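Local coordinates for uncharacterized GST-like proteinprotein (Pseudomonas syringae pv. tomato, PDB 3IC8) that is of unknown function but has a glutathione S-transferase-like architecture and probably binds or conjugates glutathione, at residues A[263-268]-A[304-309]; A[282-287]-A[300-305]; A[60-65]-A[294-299]. All coordinates share one frame; numbering follows the deposited sequence.

Interaction 1: residues A[263-268]-A[304-309]; sequences AAVDYG and GFRVEK
A263 and R306 face each other as an antiparallel hydrogen-bonded pair, each giving its N-H to the other's carbonyl. The bond from R306 N to A263 O is the shorter at 2.8 Å and straight at hydrogen, whereas A263 N reaches R306 O at 3.2 Å. Past them, A264 and F305 form the next, non-hydrogen-bonded pair, and V265 N then closes on G304 O at 2.9 Å from a position 37° above the carbonyl plane. Two CA-H...O contacts, F305 CA to A263 O and A264 CA to G304 O, fill the intervals. These bonds pair the end of strand 259-264 with the start of strand 305-309, an outermost strand of the chain's mixed sheet, laid down by the last residues of the protein.

The apolar contact between A264 and F305 lies on the sheet face that carries both. With CG beside the backbone N (chi1 -73°), the F305 ring reaches across the pair so that CD1 lies 3.6 Å from A264 CA and CE1 3.9 Å from A264 CB; its ring also meets that of F300. In the loop that follows the strand, V265 lies against the carbonyl of G304, CB to O at 3.6 Å.

On the other face, R306 bends at chi3 and brings NH1 to 4.1 Å from A263 CB. Its charge has a long ion pair within the same strand, NH1 to E308 OE2 at 3.7 Å.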
ATOM      1  N   ALA A 263      -3.325  15.961 -42.005  1.00 20.66           N
ATOM      2  CA  ALA A 263      -3.116  14.553 -41.770  1.00 21.08           C
ATOM      3  C   ALA A 263      -1.961  14.309 -40.842  1.00 21.39           C
ATOM      4  O   ALA A 263      -1.056  15.090 -40.762  1.00 21.15           O
ATOM      5  CB  ALA A 263      -2.899  13.833 -43.052  1.00 20.82           C
ATOM      6  N   ALA A 264      -2.013  13.198 -40.139  1.00 21.69           N
ATOM      7  CA  ALA A 264      -0.898  12.775 -39.346  1.00 22.09           C
ATOM      8  C   ALA A 264       0.160  12.396 -40.317  1.00 22.48           C
ATOM      9  O   ALA A 264      -0.124  11.868 -41.355  1.00 22.60           O
ATOM     10  CB  ALA A 264      -1.268  11.622 -38.530  1.00 21.78           C
ATOM     11  N   VAL A 265       1.391  12.691 -39.974  1.00 22.98           N
ATOM     12  CA  VAL A 265       2.518  12.412 -40.823  1.00 23.75           C
ATOM     13  C   VAL A 265       2.713  10.932 -41.047  1.00 24.26           C
ATOM     14  O   VAL A 265       3.085  10.502 -42.117  1.00 24.36           O
ATOM     15  CB  VAL A 265       3.751  12.960 -40.216  1.00 23.82           C
ATOM     16  CG1 VAL A 265       4.855  12.050 -40.474  1.00 23.79           C
ATOM     17  CG2 VAL A 265       4.017  14.308 -40.763  1.00 23.61           C
ATOM     18  N   ASP A 266       2.486  10.166 -39.997  1.00 24.82           N
ATOM     19  CA  ASP A 266       2.470   8.721 -40.055  1.00 25.52           C
ATOM     20  C   ASP A 266       1.361   8.122 -40.904  1.00 25.92           C
ATOM     21  O   ASP A 266       1.573   7.152 -41.586  1.00 26.09           O
ATOM     22  CB  ASP A 266       2.338   8.159 -38.647  1.00 25.38           C
ATOM     23  N   TYR A 267       0.169   8.684 -40.818  1.00 26.54           N
ATOM     24  CA  TYR A 267      -1.014   8.080 -41.395  1.00 26.94           C
ATOM     25  C   TYR A 267      -1.779   9.035 -42.278  1.00 27.21           C
ATOM     26  O   TYR A 267      -2.824   9.529 -41.920  1.00 27.43           O
ATOM     27  CB  TYR A 267      -1.924   7.558 -40.298  1.00 26.93           C
ATOM     28  N   GLY A 268      -1.230   9.256 -43.459  1.00 27.50           N
ATOM     29  CA  GLY A 268      -1.680  10.257 -44.393  1.00 27.43           C
ATOM     30  C   GLY A 268      -3.064   9.944 -44.865  1.00 27.60           C
ATOM     31  O   GLY A 268      -3.759  10.792 -45.379  1.00 27.72           O
ATOM     32  N   GLY A 304       3.845  16.425 -35.709  1.00  8.78           N
ATOM     33  CA  GLY A 304       3.340  15.191 -36.221  1.00  7.33           C
ATOM     34  C   GLY A 304       2.214  15.291 -37.204  1.00  6.63           C
ATOM     35  O   GLY A 304       1.657  14.308 -37.583  1.00  6.70           O
ATOM     36  N   PHE A 305       1.879  16.487 -37.617  1.00  6.08           N
ATOM     37  CA  PHE A 305       0.788  16.652 -38.520  1.00  5.28           C
ATOM     38  C   PHE A 305       1.173  17.561 -39.637  1.00  5.57           C
ATOM     39  O   PHE A 305       1.969  18.421 -39.489  1.00  5.01           O
ATOM     40  CB  PHE A 305      -0.426  17.187 -37.790  1.00  5.04           C
ATOM     41  CG  PHE A 305      -1.084  16.192 -36.914  1.00  3.16           C
ATOM     42  CD1 PHE A 305      -2.165  15.497 -37.339  1.00  2.27           C
ATOM     43  CD2 PHE A 305      -0.607  15.945 -35.669  1.00  2.00           C
ATOM     44  CE1 PHE A 305      -2.745  14.595 -36.544  1.00  2.16           C
ATOM     45  CE2 PHE A 305      -1.185  15.054 -34.887  1.00  2.00           C
ATOM     46  CZ  PHE A 305      -2.256  14.376 -35.319  1.00  2.86           C
ATOM     47  N   ARG A 306       0.582  17.348 -40.780  1.00  6.12           N
ATOM     48  CA  ARG A 306       0.953  18.093 -41.943  1.00  6.82           C
ATOM     49  C   ARG A 306      -0.230  18.843 -42.449  1.00  6.91           C
ATOM     50  O   ARG A 306      -1.323  18.370 -42.383  1.00  6.90           O
ATOM     51  CB  ARG A 306       1.455  17.149 -43.013  1.00  6.98           C
ATOM     52  CG  ARG A 306       1.650  17.790 -44.336  1.00  8.60           C
ATOM     53  CD  ARG A 306       1.515  16.797 -45.424  1.00 11.53           C
ATOM     54  NE  ARG A 306       2.337  15.636 -45.159  1.00 14.83           N
ATOM     55  CZ  ARG A 306       1.885  14.394 -45.081  1.00 16.55           C
ATOM     56  NH1 ARG A 306       0.603  14.143 -45.248  1.00 17.14           N
ATOM     57  NH2 ARG A 306       2.722  13.403 -44.835  1.00 17.17           N
ATOM     58  N   VAL A 307       0.002  20.027 -42.966  1.00  7.30           N
ATOM     59  CA  VAL A 307      -1.063  20.811 -43.533  1.00  7.85           C
ATOM     60  C   VAL A 307      -0.895  20.978 -45.028  1.00  8.85           C
ATOM     61  O   VAL A 307       0.134  21.397 -45.512  1.00  8.61           O
ATOM     62  CB  VAL A 307      -1.154  22.163 -42.867  1.00  7.65           C
ATOM     63  CG1 VAL A 307      -2.410  22.845 -43.238  1.00  6.86           C
ATOM     64  CG2 VAL A 307      -1.118  21.989 -41.422  1.00  7.34           C
ATOM     65  N   GLU A 308      -1.937  20.606 -45.747  1.00  9.61           N
ATOM     66  CA  GLU A 308      -1.972  20.671 -47.183  1.00 10.61           C
ATOM     67  C   GLU A 308      -3.023  21.658 -47.552  1.00 10.96           C
ATOM     68  O   GLU A 308      -4.090  21.631 -47.002  1.00 11.48           O
ATOM     69  CB  GLU A 308      -2.434  19.339 -47.726  1.00 10.83           C
ATOM     70  CG  GLU A 308      -1.367  18.433 -48.235  1.00 12.88           C
ATOM     71  CD  GLU A 308      -1.862  17.022 -48.401  1.00 15.66           C
ATOM     72  OE1 GLU A 308      -2.841  16.843 -49.137  1.00 14.89           O
ATOM     73  OE2 GLU A 308      -1.286  16.097 -47.789  1.00 16.79           O
ATOM     74  N   LYS A 309      -2.748  22.512 -48.517  1.00 11.13           N
ATOM     75  CA  LYS A 309      -3.776  23.388 -49.061  1.00 11.37           C
ATOM     76  C   LYS A 309      -4.854  22.619 -49.820  1.00 11.33           C
ATOM     77  O   LYS A 309      -4.591  21.598 -50.414  1.00 11.42           O
ATOM     78  CB  LYS A 309      -3.146  24.438 -49.962  1.00 10.86           C
TER

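Interaction 2: residues A[282-287]-A[300-305]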
ATOM      1  N   GLU A 282       1.193  26.063 -30.620  1.00 24.34           N
ATOM      2  CA  GLU A 282       0.861  24.745 -30.205  1.00 24.63           C
ATOM      3  C   GLU A 282      -0.280  24.131 -30.970  1.00 25.34           C
ATOM      4  O   GLU A 282      -0.542  22.969 -30.812  1.00 26.37           O
ATOM      5  CB  GLU A 282       0.484  24.795 -28.745  1.00 23.72           C
ATOM      6  CG  GLU A 282       1.593  25.204 -27.853  1.00 24.31           C
ATOM      7  CD  GLU A 282       2.640  24.127 -27.653  1.00 25.32           C
ATOM      8  OE1 GLU A 282       2.338  22.957 -27.818  1.00 24.35           O
ATOM      9  OE2 GLU A 282       3.778  24.454 -27.325  1.00 23.46           O
ATOM     10  N   GLU A 283      -0.989  24.901 -31.772  1.00 25.29           N
ATOM     11  CA  GLU A 283      -2.267  24.440 -32.267  1.00 25.27           C
ATOM     12  C   GLU A 283      -2.706  24.826 -33.666  1.00 24.66           C
ATOM     13  O   GLU A 283      -2.456  25.896 -34.124  1.00 24.13           O
ATOM     14  CB  GLU A 283      -3.335  24.912 -31.297  1.00 25.85           C
ATOM     15  CG  GLU A 283      -4.519  24.050 -31.200  1.00 27.46           C
ATOM     16  CD  GLU A 283      -5.482  24.547 -30.176  1.00 31.38           C
ATOM     17  OE1 GLU A 283      -5.397  25.703 -29.771  1.00 33.67           O
ATOM     18  OE2 GLU A 283      -6.330  23.781 -29.760  1.00 31.73           O
ATOM     19  N   LEU A 284      -3.414  23.930 -34.310  1.00 24.25           N
ATOM     20  CA  LEU A 284      -4.165  24.237 -35.492  1.00 24.41           C
ATOM     21  C   LEU A 284      -5.621  23.869 -35.289  1.00 24.44           C
ATOM     22  O   LEU A 284      -5.917  22.808 -34.819  1.00 24.43           O
ATOM     23  CB  LEU A 284      -3.622  23.480 -36.680  1.00 24.71           C
ATOM     24  CG  LEU A 284      -2.147  23.582 -36.977  1.00 24.50           C
ATOM     25  CD1 LEU A 284      -1.688  22.327 -37.555  1.00 24.13           C
ATOM     26  CD2 LEU A 284      -1.933  24.654 -37.910  1.00 24.98           C
ATOM     27  N   ILE A 285      -6.529  24.749 -35.661  1.00 24.52           N
ATOM     28  CA  ILE A 285      -7.943  24.485 -35.514  1.00 24.60           C
ATOM     29  C   ILE A 285      -8.700  24.455 -36.828  1.00 24.92           C
ATOM     30  O   ILE A 285      -8.591  25.331 -37.634  1.00 24.81           O
ATOM     31  CB  ILE A 285      -8.585  25.497 -34.624  1.00 24.51           C
ATOM     32  CG1 ILE A 285      -7.735  25.709 -33.403  1.00 24.70           C
ATOM     33  CG2 ILE A 285      -9.882  25.009 -34.163  1.00 24.42           C
ATOM     34  CD1 ILE A 285      -8.440  26.360 -32.341  1.00 23.79           C
ATOM     35  N   LEU A 286      -9.517  23.461 -36.998  1.00 24.91           N
ATOM     36  CA  LEU A 286     -10.156  23.359 -38.241  1.00 25.50           C
ATOM     37  C   LEU A 286     -11.641  23.148 -38.042  1.00 25.52           C
ATOM     38  O   LEU A 286     -12.057  22.460 -37.146  1.00 25.05           O
ATOM     39  CB  LEU A 286      -9.420  22.302 -39.037  1.00 25.60           C
ATOM     40  CG  LEU A 286     -10.020  21.432 -40.084  1.00 24.95           C
ATOM     41  CD1 LEU A 286      -9.016  20.415 -40.477  1.00 24.68           C
ATOM     42  CD2 LEU A 286     -11.198  20.806 -39.450  1.00 24.40           C
ATOM     43  N   ARG A 287     -12.421  23.828 -38.869  1.00 25.63           N
ATOM     44  CA  ARG A 287     -13.863  23.842 -38.796  1.00 25.95           C
ATOM     45  C   ARG A 287     -14.404  22.913 -39.843  1.00 25.78           C
ATOM     46  O   ARG A 287     -13.984  22.949 -40.949  1.00 25.94           O
ATOM     47  CB  ARG A 287     -14.393  25.251 -39.006  1.00 26.13           C
ATOM     48  CG  ARG A 287     -15.886  25.406 -38.870  1.00 26.85           C
ATOM     49  CD  ARG A 287     -16.413  26.500 -39.767  1.00 29.05           C
ATOM     50  NE  ARG A 287     -17.561  27.193 -39.201  1.00 30.91           N
ATOM     51  CZ  ARG A 287     -18.785  27.171 -39.719  1.00 32.37           C
ATOM     52  NH1 ARG A 287     -19.047  26.495 -40.818  1.00 32.36           N
ATOM     53  NH2 ARG A 287     -19.758  27.828 -39.131  1.00 32.14           N
ATOM     54  N   PHE A 300      -5.500  20.151 -33.713  1.00 18.09           N
ATOM     55  CA  PHE A 300      -4.321  19.364 -33.966  1.00 17.67           C
ATOM     56  C   PHE A 300      -3.114  20.125 -33.547  1.00 16.65           C
ATOM     57  O   PHE A 300      -3.074  21.298 -33.663  1.00 16.96           O
ATOM     58  CB  PHE A 300      -4.150  19.106 -35.436  1.00 18.16           C
ATOM     59  CG  PHE A 300      -5.214  18.314 -36.041  1.00 19.99           C
ATOM     60  CD1 PHE A 300      -5.218  16.973 -35.940  1.00 21.32           C
ATOM     61  CD2 PHE A 300      -6.196  18.917 -36.757  1.00 21.13           C
ATOM     62  CE1 PHE A 300      -6.187  16.264 -36.512  1.00 22.25           C
ATOM     63  CE2 PHE A 300      -7.156  18.198 -37.323  1.00 21.09           C
ATOM     64  CZ  PHE A 300      -7.145  16.878 -37.213  1.00 21.75           C
ATOM     65  N   PRO A 301      -2.108  19.429 -33.088  1.00 16.04           N
ATOM     66  CA  PRO A 301      -0.816  20.025 -32.806  1.00 15.73           C
ATOM     67  C   PRO A 301      -0.013  20.279 -34.060  1.00 15.32           C
ATOM     68  O   PRO A 301      -0.243  19.650 -35.044  1.00 14.90           O
ATOM     69  CB  PRO A 301      -0.148  18.952 -31.980  1.00 16.35           C
ATOM     70  CG  PRO A 301      -0.792  17.752 -32.334  1.00 15.69           C
ATOM     71  CD  PRO A 301      -2.150  18.029 -32.694  1.00 15.54           C
ATOM     72  N   ARG A 302       0.939  21.180 -34.015  1.00 15.06           N
ATOM     73  CA  ARG A 302       1.839  21.292 -35.129  1.00 14.60           C
ATOM     74  C   ARG A 302       2.647  20.023 -35.296  1.00 13.83           C
ATOM     75  O   ARG A 302       2.845  19.566 -36.390  1.00 13.32           O
ATOM     76  CB  ARG A 302       2.760  22.486 -34.993  1.00 15.28           C
ATOM     77  CG  ARG A 302       2.103  23.810 -34.927  1.00 17.05           C
ATOM     78  CD  ARG A 302       3.059  24.856 -35.354  1.00 20.87           C
ATOM     79  NE  ARG A 302       2.444  25.926 -36.121  1.00 27.06           N
ATOM     80  CZ  ARG A 302       2.129  25.865 -37.402  1.00 28.66           C
ATOM     81  NH1 ARG A 302       2.343  24.788 -38.099  1.00 29.39           N
ATOM     82  NH2 ARG A 302       1.584  26.894 -37.984  1.00 31.71           N
ATOM     83  N   LEU A 303       3.114  19.458 -34.202  1.00 12.50           N
ATOM     84  CA  LEU A 303       3.972  18.305 -34.267  1.00 11.66           C
ATOM     85  C   LEU A 303       3.271  17.058 -34.713  1.00 10.70           C
ATOM     86  O   LEU A 303       2.278  16.681 -34.187  1.00 10.79           O
ATOM     87  CB  LEU A 303       4.625  18.056 -32.930  1.00 11.48           C
ATOM     88  CG  LEU A 303       5.321  19.219 -32.262  1.00 12.34           C
ATOM     89  CD1 LEU A 303       6.088  18.739 -31.116  1.00 12.69           C
ATOM     90  CD2 LEU A 303       6.201  19.932 -33.213  1.00 11.46           C
ATOM     91  N   GLY A 304       3.845  16.425 -35.709  1.00  8.78           N
ATOM     92  CA  GLY A 304       3.340  15.191 -36.221  1.00  7.33           C
ATOM     93  C   GLY A 304       2.214  15.291 -37.204  1.00  6.63           C
ATOM     94  O   GLY A 304       1.657  14.308 -37.583  1.00  6.70           O
ATOM     95  N   PHE A 305       1.879  16.487 -37.617  1.00  6.08           N
ATOM     96  CA  PHE A 305       0.788  16.652 -38.520  1.00  5.28           C
ATOM     97  C   PHE A 305       1.173  17.561 -39.637  1.00  5.57           C
ATOM     98  O   PHE A 305       1.969  18.421 -39.489  1.00  5.01           O
ATOM     99  CB  PHE A 305      -0.426  17.187 -37.790  1.00  5.04           C
ATOM    100  CG  PHE A 305      -1.084  16.192 -36.914  1.00  3.16           C
ATOM    101  CD1 PHE A 305      -2.165  15.497 -37.339  1.00  2.27           C
ATOM    102  CD2 PHE A 305      -0.607  15.945 -35.669  1.00  2.00           C
ATOM    103  CE1 PHE A 305      -2.745  14.595 -36.544  1.00  2.16           C
ATOM    104  CE2 PHE A 305      -1.185  15.054 -34.887  1.00  2.00           C
ATOM    105  CZ  PHE A 305      -2.256  14.376 -35.319  1.00  2.86           C
TER
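The guanidinium of R302 carries the methyl CD2 of L284 over one face, 4.0 Å above its plane and offset toward the rim, with R302 NH2 the nearest atom at 4.2 Å. The two side chains cross at about a right angle. The charged end of R302 is held from beyond this pair by a salt bridge from NH2 to D250, while NE makes a weak hydrogen bond to the carbonyl of G280. The F300 ring is met obliquely by L286, whose CD1 lies 4.3 Å from CE2. The F305 ring has the carbonyl O of L303 at its edge, in plane.

With CG of L284 beside the backbone N (chi1 -52°), its other branch, CD1, turns to P301 O at 3.9 Å. I262 of strand 259-264 touches both L284 and F300, which lie on the same face of the sheet. E283 sends an extended side chain away from this contact, and its OE2 accepts a hydrogen bond from H299.

Two backbone bonds tie L284 to F300, L284 N to F300 O at 2.7 Å and F300 N to L284 O at 2.9 Å, both close to straight. Beyond them come CA-H...O contacts, E283 CA to F300 O and, at 3.6 Å, P301 CA to E282 O. The next hydrogen-bonded pair does not form, E282 O lying 4.0 Å from R302 N. From there the chain enters a type II beta turn, R302 to F305, with G304 at a positive phi of 82°, which carries it from strand 296-300 to strand 305-309, the outermost at that end of the mixed sheet, with three strands lying between the two.

Interaction 3: residues A[60-65]-A[294-299]; sequences ADIYCD and GVVHVH
With CG beside the backbone N in both residues (chi1 -62° in Y63, -43° in H299), the rings of Y63 and H299 point the same way from neighbouring strands and stack face to face, centroids 4.1 Å apart and planes 17° from parallel. The strands, 61-63 and 296-299, run parallel and join the sheet of the thioredoxin-like glutathione S-transferase N-terminal domain to strands from the far end of the chain. Four backbone bonds fix the register: H297 N to A60 O, I62 N to H297 O, H299 N to I62 O and the longer C64 N to H299 O at 3.3 Å.

I62 and V298 lie on the opposite face, and V296 and C64 pack beside them, with I62 CD1 at 3.8 Å from V296 CG2 and C64 SG at 3.9 Å from V298 CG1. Side chains of helix 41-47 pack on I62.

H299 is gripped at both ring nitrogens, by D61 and E283, which together with the stack should fix its rotation. If doubly protonated, the imidazole would probably be stabilised by these two carboxylates. D61 OD2 is bonded to A241 N, while OD1 accepts H299 NE2 at 2.8 Å on its anti side, in a bent bond that lies in the imidazole plane but is tilted out of the carboxylate plane.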
ATOM      1  N   ALA A  60     -18.369  20.838 -28.881  1.00 23.20           N
ATOM      2  CA  ALA A  60     -18.122  20.764 -30.292  1.00 23.66           C
ATOM      3  C   ALA A  60     -16.658  20.992 -30.590  1.00 23.62           C
ATOM      4  O   ALA A  60     -16.315  21.322 -31.679  1.00 23.87           O
ATOM      5  CB  ALA A  60     -18.977  21.736 -31.030  1.00 23.23           C
ATOM      6  N   ASP A  61     -15.805  20.812 -29.601  1.00 24.15           N
ATOM      7  CA  ASP A  61     -14.375  20.854 -29.802  1.00 24.76           C
ATOM      8  C   ASP A  61     -13.790  19.476 -29.607  1.00 25.06           C
ATOM      9  O   ASP A  61     -14.006  18.839 -28.611  1.00 25.47           O
ATOM     10  CB  ASP A  61     -13.708  21.830 -28.850  1.00 24.67           C
ATOM     11  CG  ASP A  61     -14.001  23.255 -29.179  1.00 25.78           C
ATOM     12  OD1 ASP A  61     -13.436  23.781 -30.121  1.00 25.09           O
ATOM     13  OD2 ASP A  61     -14.788  23.858 -28.473  1.00 25.57           O
ATOM     14  N   ILE A  62     -13.055  19.028 -30.601  1.00 24.96           N
ATOM     15  CA  ILE A  62     -12.483  17.724 -30.611  1.00 24.89           C
ATOM     16  C   ILE A  62     -10.987  17.851 -30.598  1.00 25.15           C
ATOM     17  O   ILE A  62     -10.435  18.556 -31.385  1.00 25.44           O
ATOM     18  CB  ILE A  62     -12.965  16.961 -31.830  1.00 25.25           C
ATOM     19  CG1 ILE A  62     -14.367  16.457 -31.574  1.00 26.32           C
ATOM     20  CG2 ILE A  62     -12.143  15.764 -32.070  1.00 23.85           C
ATOM     21  CD1 ILE A  62     -15.403  17.298 -32.106  1.00 27.93           C
ATOM     22  N   TYR A  63     -10.339  17.164 -29.677  1.00 24.87           N
ATOM     23  CA  TYR A  63      -8.903  17.245 -29.535  1.00 24.66           C
ATOM     24  C   TYR A  63      -8.236  15.929 -29.837  1.00 25.45           C
ATOM     25  O   TYR A  63      -8.532  14.941 -29.243  1.00 25.73           O
ATOM     26  CB  TYR A  63      -8.551  17.691 -28.130  1.00 24.15           C
ATOM     27  CG  TYR A  63      -9.065  19.045 -27.781  1.00 23.36           C
ATOM     28  CD1 TYR A  63      -8.260  20.136 -27.842  1.00 22.60           C
ATOM     29  CD2 TYR A  63     -10.361  19.229 -27.404  1.00 21.97           C
ATOM     30  CE1 TYR A  63      -8.716  21.339 -27.534  1.00 22.63           C
ATOM     31  CE2 TYR A  63     -10.812  20.422 -27.103  1.00 22.33           C
ATOM     32  CZ  TYR A  63      -9.990  21.483 -27.165  1.00 22.42           C
ATOM     33  OH  TYR A  63     -10.453  22.713 -26.852  1.00 24.03           O
ATOM     34  N   CYS A  64      -7.314  15.965 -30.778  1.00 26.24           N
ATOM     35  CA  CYS A  64      -6.648  14.810 -31.326  1.00 27.36           C
ATOM     36  C   CYS A  64      -5.231  14.781 -30.876  1.00 27.50           C
ATOM     37  O   CYS A  64      -4.575  15.764 -30.892  1.00 28.38           O
ATOM     38  CB  CYS A  64      -6.631  14.894 -32.839  1.00 27.38           C
ATOM     39  SG  CYS A  64      -8.185  14.884 -33.626  1.00 29.76           S
ATOM     40  N   ASP A  65      -4.775  13.633 -30.440  1.00 27.57           N
ATOM     41  CA  ASP A  65      -3.404  13.463 -30.046  1.00 28.11           C
ATOM     42  C   ASP A  65      -3.270  13.709 -28.579  1.00 28.05           C
ATOM     43  O   ASP A  65      -3.655  14.739 -28.094  1.00 27.93           O
ATOM     44  CB  ASP A  65      -2.489  14.389 -30.820  1.00 28.27           C
ATOM     45  CG  ASP A  65      -1.052  13.976 -30.729  1.00 29.96           C
ATOM     46  OD1 ASP A  65      -0.641  13.074 -31.444  1.00 32.30           O
ATOM     47  OD2 ASP A  65      -0.318  14.532 -29.934  1.00 32.32           O
ATOM     48  N   GLY A 294     -23.103  18.371 -36.753  1.00 24.26           N
ATOM     49  CA  GLY A 294     -23.173  19.795 -36.917  1.00 23.57           C
ATOM     50  C   GLY A 294     -21.832  20.413 -37.091  1.00 23.50           C
ATOM     51  O   GLY A 294     -20.922  19.776 -37.542  1.00 23.29           O
ATOM     52  N   VAL A 295     -21.728  21.673 -36.742  1.00 23.43           N
ATOM     53  CA  VAL A 295     -20.490  22.382 -36.884  1.00 22.91           C
ATOM     54  C   VAL A 295     -19.571  22.035 -35.749  1.00 23.00           C
ATOM     55  O   VAL A 295     -19.962  22.044 -34.606  1.00 22.98           O
ATOM     56  CB  VAL A 295     -20.706  23.858 -36.879  1.00 22.99           C
ATOM     57  CG1 VAL A 295     -19.405  24.546 -36.906  1.00 22.31           C
ATOM     58  CG2 VAL A 295     -21.519  24.256 -38.036  1.00 22.42           C
ATOM     59  N   VAL A 296     -18.335  21.737 -36.094  1.00 22.31           N
ATOM     60  CA  VAL A 296     -17.373  21.250 -35.152  1.00 21.60           C
ATOM     61  C   VAL A 296     -15.991  21.836 -35.391  1.00 21.68           C
ATOM     62  O   VAL A 296     -15.611  22.103 -36.501  1.00 21.41           O
ATOM     63  CB  VAL A 296     -17.332  19.760 -35.265  1.00 21.83           C
ATOM     64  CG1 VAL A 296     -15.974  19.290 -35.440  1.00 21.84           C
ATOM     65  CG2 VAL A 296     -17.991  19.136 -34.122  1.00 20.99           C
ATOM     66  N   HIS A 297     -15.244  22.028 -34.323  1.00 21.15           N
ATOM     67  CA  HIS A 297     -13.878  22.485 -34.419  1.00 20.86           C
ATOM     68  C   HIS A 297     -12.980  21.343 -34.009  1.00 20.63           C
ATOM     69  O   HIS A 297     -13.181  20.767 -32.976  1.00 20.39           O
ATOM     70  CB  HIS A 297     -13.630  23.626 -33.457  1.00 20.55           C
ATOM     71  CG  HIS A 297     -13.995  24.970 -33.983  1.00 20.58           C
ATOM     72  ND1 HIS A 297     -14.720  25.155 -35.129  1.00 21.38           N
ATOM     73  CD2 HIS A 297     -13.735  26.199 -33.503  1.00 18.52           C
ATOM     74  CE1 HIS A 297     -14.887  26.442 -35.335  1.00 20.53           C
ATOM     75  NE2 HIS A 297     -14.294  27.095 -34.365  1.00 19.24           N
ATOM     76  N   VAL A 298     -11.984  21.038 -34.824  1.00 20.01           N
ATOM     77  CA  VAL A 298     -11.043  19.975 -34.558  1.00 18.76           C
ATOM     78  C   VAL A 298      -9.632  20.504 -34.376  1.00 18.66           C
ATOM     79  O   VAL A 298      -9.146  21.247 -35.174  1.00 18.42           O
ATOM     80  CB  VAL A 298     -11.082  18.957 -35.662  1.00 18.98           C
ATOM     81  CG1 VAL A 298     -10.271  17.765 -35.327  1.00 17.83           C
ATOM     82  CG2 VAL A 298     -12.451  18.551 -35.905  1.00 17.83           C
ATOM     83  N   HIS A 299      -8.989  20.115 -33.295  1.00 18.33           N
ATOM     84  CA  HIS A 299      -7.707  20.671 -32.941  1.00 18.59           C
ATOM     85  C   HIS A 299      -6.561  19.697 -33.070  1.00 18.29           C
ATOM     86  O   HIS A 299      -6.637  18.594 -32.617  1.00 18.30           O
ATOM     87  CB  HIS A 299      -7.731  21.215 -31.533  1.00 18.22           C
ATOM     88  CG  HIS A 299      -8.956  21.974 -31.190  1.00 18.86           C
ATOM     89  ND1 HIS A 299      -8.914  23.240 -30.672  1.00 19.54           N
ATOM     90  CD2 HIS A 299     -10.254  21.627 -31.223  1.00 19.67           C
ATOM     91  CE1 HIS A 299     -10.133  23.652 -30.432  1.00 18.75           C
ATOM     92  NE2 HIS A 299     -10.965  22.693 -30.760  1.00 20.09           N
TER

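How the interactions relate
All three contacts lie in one mixed sheet. In its order, 61-63, 296-300, 284-290, 272-279, 259-264 and 305-309, interaction 3 is the parallel junction with the N-terminal domain, interaction 2 the next antiparallel pair and interaction 1 the far edge. Their centres lie about 11 Å (2 to 3), 10 Å (1 to 2) and 16 Å (1 to 3) apart. Along the chain, 60-65 comes first, then 263-268, 282-287, 294-299, 300-305 and 304-309; G304 and F305 belong to both interactions 1 and 2. Interactions 2 and 3 meet through adjoining strands, L286 O to V298 N. The C-terminal strands thus extend the N-terminal domain's sheet, although much of the intervening chain is helical.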